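Local coordinates for extracellular solute-binding protein family 1 (Arthrobacter chlorophenolicus, PDB 4R2F), which probably binds sugars outside the cell for an ABC-type importer, and is captured here holding the disaccharide laminaribiose, at residues 220-223 and 224-228; 320-323 and 324-328; 172-175 and 176-180. All coordinates share one frame; numbering follows the deposited sequence.

Interaction 1: 220-223 and 224-228; sequences VFTK and DGELD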
# COMPACT_ATOMS: atom_id res chain seq x y z
N VAL A 220 8.53 6.77 -11.44
CA VAL A 220 7.71 7.70 -12.19
C VAL A 220 8.36 9.09 -12.32
O VAL A 220 8.09 9.81 -13.29
CB VAL A 220 6.31 7.82 -11.57
CG1 VAL A 220 5.51 8.92 -12.25
CG2 VAL A 220 5.58 6.47 -11.63
N PHE A 221 9.19 9.46 -11.34
CA PHE A 221 9.70 10.83 -11.25
C PHE A 221 11.22 10.90 -11.25
O PHE A 221 11.92 9.93 -10.90
CB PHE A 221 9.18 11.54 -9.98
CG PHE A 221 7.69 11.55 -9.84
CD1 PHE A 221 7.03 10.55 -9.11
CD2 PHE A 221 6.94 12.58 -10.36
CE1 PHE A 221 5.65 10.58 -8.97
CE2 PHE A 221 5.57 12.62 -10.22
CZ PHE A 221 4.92 11.61 -9.52
N THR A 222 11.73 12.07 -11.66
CA THR A 222 13.15 12.39 -11.48
C THR A 222 13.40 12.73 -10.01
O THR A 222 12.45 13.02 -9.26
CB THR A 222 13.56 13.65 -12.28
OG1 THR A 222 12.74 14.76 -11.89
CG2 THR A 222 13.44 13.42 -13.78
N LYS A 223 14.68 12.75 -9.63
CA LYS A 223 15.13 13.29 -8.33
C LYS A 223 14.45 14.59 -7.90
O LYS A 223 14.16 14.78 -6.71
CB LYS A 223 16.64 13.50 -8.38
CG LYS A 223 17.45 12.23 -8.14
CD LYS A 223 18.14 12.27 -6.79
CE LYS A 223 19.31 13.24 -6.82
NZ LYS A 223 20.20 13.04 -5.65
N ASP A 224 14.18 15.47 -8.87
CA ASP A 224 13.58 16.79 -8.62
C ASP A 224 12.06 16.80 -8.68
O ASP A 224 11.42 17.86 -8.61
CB ASP A 224 14.19 17.90 -9.53
CG ASP A 224 14.04 17.63 -11.03
OD1 ASP A 224 14.40 16.54 -11.51
OD2 ASP A 224 13.60 18.55 -11.76
N GLY A 225 11.45 15.61 -8.78
CA GLY A 225 9.99 15.54 -8.74
C GLY A 225 9.32 15.79 -10.08
O GLY A 225 8.10 15.96 -10.13
N GLU A 226 10.11 15.78 -11.17
CA GLU A 226 9.55 15.91 -12.51
C GLU A 226 9.21 14.54 -13.07
O GLU A 226 9.91 13.56 -12.74
CB GLU A 226 10.53 16.63 -13.47
CG GLU A 226 10.81 18.09 -13.13
CD GLU A 226 9.56 18.96 -13.09
OE1 GLU A 226 8.73 18.89 -14.02
OE2 GLU A 226 9.38 19.72 -12.12
N LEU A 227 8.20 14.47 -13.92
CA LEU A 227 7.84 13.22 -14.60
C LEU A 227 8.97 12.70 -15.45
O LEU A 227 9.60 13.45 -16.18
CB LEU A 227 6.59 13.40 -15.45
CG LEU A 227 5.26 13.49 -14.69
CD1 LEU A 227 4.13 13.89 -15.62
CD2 LEU A 227 4.93 12.16 -14.01
N ASP A 228 9.23 11.41 -15.33
CA ASP A 228 10.25 10.75 -16.13
C ASP A 228 9.80 9.32 -16.50
O ASP A 228 10.55 8.34 -16.35
CB ASP A 228 11.57 10.71 -15.34
CG ASP A 228 12.76 10.27 -16.18
OD1 ASP A 228 12.72 10.44 -17.42
OD2 ASP A 228 13.73 9.73 -15.60

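Interaction 2: 320-323 and 324-328; sequences PSQE and ASEEF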
# COMPACT_ATOMS: atom_id res chain seq x y z
N PRO A 320 -18.41 18.61 12.89
CA PRO A 320 -19.24 19.37 13.82
C PRO A 320 -18.41 20.03 14.90
O PRO A 320 -18.85 21.01 15.47
CB PRO A 320 -20.15 18.29 14.44
CG PRO A 320 -19.37 17.04 14.30
CD PRO A 320 -18.69 17.16 12.97
N SER A 321 -17.21 19.51 15.17
CA SER A 321 -16.32 20.13 16.17
C SER A 321 -14.88 19.72 15.91
O SER A 321 -14.56 18.54 16.02
CB SER A 321 -16.70 19.66 17.58
OG SER A 321 -15.71 20.08 18.51
N GLN A 322 -14.02 20.69 15.61
CA GLN A 322 -12.60 20.40 15.39
C GLN A 322 -11.90 19.86 16.62
O GLN A 322 -11.03 19.00 16.52
CB GLN A 322 -11.85 21.63 14.86
CG GLN A 322 -10.38 21.39 14.53
CD GLN A 322 -10.14 20.27 13.53
OE1 GLN A 322 -10.97 20.00 12.64
NE2 GLN A 322 -8.98 19.62 13.65
N GLU A 323 -12.25 20.36 17.80
CA GLU A 323 -11.72 19.79 19.03
C GLU A 323 -12.04 18.31 19.18
O GLU A 323 -11.21 17.54 19.66
CB GLU A 323 -12.25 20.52 20.25
CG GLU A 323 -11.55 21.83 20.53
CD GLU A 323 -11.93 22.40 21.88
OE1 GLU A 323 -12.24 21.62 22.82
OE2 GLU A 323 -11.91 23.63 21.98
N ALA A 324 -13.26 17.93 18.81
CA ALA A 324 -13.66 16.54 18.89
C ALA A 324 -12.93 15.67 17.86
O ALA A 324 -12.51 14.56 18.18
CB ALA A 324 -15.17 16.41 18.73
N SER A 325 -12.78 16.16 16.63
CA SER A 325 -11.98 15.44 15.64
C SER A 325 -10.60 15.13 16.26
O SER A 325 -10.14 14.00 16.23
CB SER A 325 -11.81 16.27 14.38
OG SER A 325 -13.03 16.41 13.69
N GLU A 326 -10.00 16.13 16.90
CA GLU A 326 -8.66 16.02 17.47
C GLU A 326 -8.63 15.03 18.61
O GLU A 326 -7.73 14.21 18.68
CB GLU A 326 -8.16 17.39 17.91
CG GLU A 326 -7.78 18.22 16.71
CD GLU A 326 -7.76 19.71 16.94
OE1 GLU A 326 -8.11 20.21 18.05
OE2 GLU A 326 -7.36 20.38 15.99
N GLU A 327 -9.61 15.10 19.49
CA GLU A 327 -9.73 14.12 20.56
C GLU A 327 -9.89 12.71 20.03
O GLU A 327 -9.27 11.78 20.54
CB GLU A 327 -10.89 14.46 21.50
CG GLU A 327 -10.65 15.65 22.43
CD GLU A 327 -9.41 15.52 23.32
OE1 GLU A 327 -9.22 14.47 23.97
OE2 GLU A 327 -8.63 16.49 23.38
N PHE A 328 -10.73 12.55 19.00
CA PHE A 328 -10.95 11.24 18.43
C PHE A 328 -9.63 10.70 17.93
O PHE A 328 -9.30 9.54 18.19
CB PHE A 328 -11.95 11.21 17.26
CG PHE A 328 -12.06 9.84 16.63
CD1 PHE A 328 -12.82 8.84 17.21
CD2 PHE A 328 -11.35 9.52 15.48
CE1 PHE A 328 -12.89 7.58 16.67
CE2 PHE A 328 -11.41 8.26 14.92
CZ PHE A 328 -12.18 7.28 15.53
O HOH W 1 -11.77 17.58 11.60

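Interaction 3: 172-175 and 176-180; sequences VPTD and WASLL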
# COMPACT_ATOMS: atom_id res chain seq x y z
N VAL A 172 14.44 -20.34 -4.64
CA VAL A 172 13.85 -19.03 -4.52
C VAL A 172 14.70 -18.03 -5.33
O VAL A 172 15.90 -17.93 -5.12
CB VAL A 172 13.79 -18.61 -3.05
CG1 VAL A 172 13.35 -17.16 -2.90
CG2 VAL A 172 12.86 -19.55 -2.29
N PRO A 173 14.06 -17.29 -6.23
CA PRO A 173 14.75 -16.34 -7.09
C PRO A 173 15.55 -15.30 -6.32
O PRO A 173 15.14 -14.89 -5.23
CB PRO A 173 13.62 -15.65 -7.83
CG PRO A 173 12.49 -16.57 -7.73
CD PRO A 173 12.60 -17.22 -6.42
N THR A 174 16.68 -14.87 -6.91
CA THR A 174 17.50 -13.80 -6.34
C THR A 174 17.54 -12.60 -7.27
O THR A 174 18.07 -11.55 -6.90
CB THR A 174 18.94 -14.28 -6.13
OG1 THR A 174 19.45 -14.75 -7.38
CG2 THR A 174 18.98 -15.41 -5.11
N ASP A 175 16.97 -12.75 -8.47
CA ASP A 175 16.97 -11.68 -9.45
C ASP A 175 15.95 -11.95 -10.52
O ASP A 175 15.30 -13.01 -10.49
CB ASP A 175 18.37 -11.48 -10.04
CG ASP A 175 18.95 -12.73 -10.73
OD1 ASP A 175 18.25 -13.73 -11.04
OD2 ASP A 175 20.15 -12.68 -10.99
N TRP A 176 15.81 -11.02 -11.46
CA TRP A 176 14.77 -11.13 -12.49
C TRP A 176 14.96 -12.37 -13.37
O TRP A 176 14.00 -13.06 -13.67
CB TRP A 176 14.71 -9.87 -13.36
CG TRP A 176 14.15 -8.70 -12.62
CD1 TRP A 176 13.94 -8.59 -11.27
CD2 TRP A 176 13.73 -7.45 -13.18
NE1 TRP A 176 13.40 -7.38 -10.96
CE2 TRP A 176 13.27 -6.65 -12.11
CE3 TRP A 176 13.68 -6.93 -14.48
CZ2 TRP A 176 12.77 -5.36 -12.30
CZ3 TRP A 176 13.18 -5.66 -14.66
CH2 TRP A 176 12.73 -4.89 -13.57
N ALA A 177 16.20 -12.65 -13.74
CA ALA A 177 16.52 -13.79 -14.58
C ALA A 177 16.15 -15.08 -13.87
O ALA A 177 15.57 -15.96 -14.46
CB ALA A 177 18.00 -13.78 -14.97
N SER A 178 16.48 -15.18 -12.58
CA SER A 178 16.10 -16.37 -11.85
C SER A 178 14.56 -16.43 -11.60
O SER A 178 14.00 -17.52 -11.58
CB SER A 178 16.95 -16.53 -10.57
OG SER A 178 16.74 -15.49 -9.62
N LEU A 179 13.89 -15.29 -11.46
CA LEU A 179 12.41 -15.29 -11.33
C LEU A 179 11.75 -15.91 -12.56
O LEU A 179 10.86 -16.77 -12.45
CB LEU A 179 11.88 -13.86 -11.08
CG LEU A 179 10.38 -13.57 -11.17
CD1 LEU A 179 9.59 -14.51 -10.30
CD2 LEU A 179 10.09 -12.11 -10.79
N LEU A 180 12.20 -15.49 -13.74
CA LEU A 180 11.69 -16.02 -15.01
C LEU A 180 11.93 -17.52 -15.16
O LEU A 180 11.01 -18.25 -15.51
CB LEU A 180 12.31 -15.28 -16.19
CG LEU A 180 11.82 -15.68 -17.59
CD1 LEU A 180 10.34 -15.41 -17.77
CD2 LEU A 180 12.64 -14.96 -18.64

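Interaction 1: 220-223 and 224-228
Thr222 meets Asp224 and Glu226 in a tight hairpin-like turn, part of the loop between helices 204-215 and 232-246. A type I beta turn runs from Thr222 to Gly225, closed by a bond of 2.8 Å from Gly225 N to Thr222 O. Thr222 N then donates to Glu226 O, 2.6 Å away and almost straight. These two bonds, with Gly225 at positive phi (84°), make a G1 beta bulge. The next bond joins Asp228 N to Val220 O. Phe221 and Leu227 therefore face each other as a non-hydrogen-bonded antiparallel pair.

The hydroxyl of Thr222 is the polar hub. Its OG1 stands between the backbone N and carbonyl carbon (chi1 58°). There it donates to Asp224 OD1 at 2.5 Å, a very short separation whose exact value is doubtful. It also accepts from Glu226 N at 2.9 Å. The other branch, the methyl CG2, rests on Asp228 CB.

Leu227 CD2 touches Val220 CG1 at 3.7 Å and nears Phe221 CE2 obliquely. Val220 CG1 itself sits over the rim of one face of the Phe221 ring. That ring also packs on Leu391 and Leu394 of helix 389-396. With OG1 bonded to both Asp224 OD1 and Glu226 N, the rotation of Thr222 is probably restricted, and the hydroxyl could partly offset the charge of Asp224.

Interaction 2: 320-323 and 324-328
Gln322 and Glu326 stand one helical turn apart, and their side chains cross at about a right angle. The planes of the amide and the carboxylate are 81° apart. Gln322 NE2 donates to Glu326 OE2 over 2.9 Å, and the bond is nearly straight (170°). The oxygen lies in the amide plane, but it is itself met from above the carboxylate plane. Gln322 reaches this place because CG is anti to the backbone N (chi1 -177°) and the chain then bends at chi2, which swings the amide forward along the helix. Glu326 is extended beyond CG, and its carboxylate lies close to the backbone carbonyl of Gln322.

The other end of the amide is held too. A water is hydrogen-bonded to Gln322 OE1 at 2.8 Å and to Ser325 OG at 2.7 Å. Ser325 OG has a further hydrogen bond to Thr319 OG1. Glu326 is buried against Met315 of strand 306-316 and against Lys118 and Val119 of helix 117-126. With an alanine at Glu326, Gln322 NE2 would probably lose its acceptor, the amide would be freer to turn, and a gap would open beside Met315 and Val119.

On another side of the helix, Ser321 OG accepts from Ala324 N at a rather long 3.3 Å. Ser325 N bonds to Ser321 O, an i to i+4 backbone bond. Glu327 OE2 forms a salt bridge with Lys122, while Ala324 packs on Ile40 of strand 40-44. The whole is a serine N-cap with an i to i+4 glutamine-glutamate pair, opening helix 322-335 where it lies against the sheet.

Interaction 3: 172-175 and 176-180
Ser178 OG reaches back from the first turn of helix 176-188 to the loop before it. It accepts from Thr174 N at 2.8 Å, with an angle of 148° at the hydrogen. It also lies 2.7 Å from Asp175 OD1. The hydroxyl gets there because it sits between the backbone N and the carbonyl carbon (chi1 64°), turned back toward the start of the helix. Asp175 OD1 takes a second partner, Ser178 N, which it meets at 2.8 Å nearly along its own C-O axis. One carboxylate oxygen thus has both the amide and the hydroxyl of Ser178 close by.

This is an aspartate N-cap. Asp175 comes just before the helix, and its side chain stands in for the carbonyl that a preceding turn would supply. Its negative charge probably suits the positive end of the helix dipole. The main chain follows on, with Leu179 N bonded to Asp175 O at 2.9 Å.

Pro173 lies alongside this turn. Its CB is 3.6 Å from Ser178 OG and 4.1 Å from Leu179 CB. Both Pro173 and Leu179 also rest on Tyr273 of strand 273-275. Further out, the backbones of Thr174 and Trp176 bond to Ala298. The Trp176 ring stacks on Phe240 of helix 232-246 and touches Met212 and Asn215 of helix 204-215.

How the interactions relate
Along the chain the order is interaction 3, interaction 1, interaction 2. The centres of interactions 1 and 3 are about 28 Å apart. Those of 1 and 2 are about 37 Å apart, and those of 2 and 3 about 50 Å, on opposite sides of the chain's centre. None touches another. Interactions 3 and 1 are linked through helices 204-215 and 232-246: Trp176 packs on both, and interaction 1 lies in the loop that joins them. Interaction 2 opens helix 322-335, beside strands 40-44 and 306-316. The three are thus separate local elements of a protein whose family has a two-lobed fold. In interaction 1 the Val220 side chain is about 12 Å from a bound glucose unit.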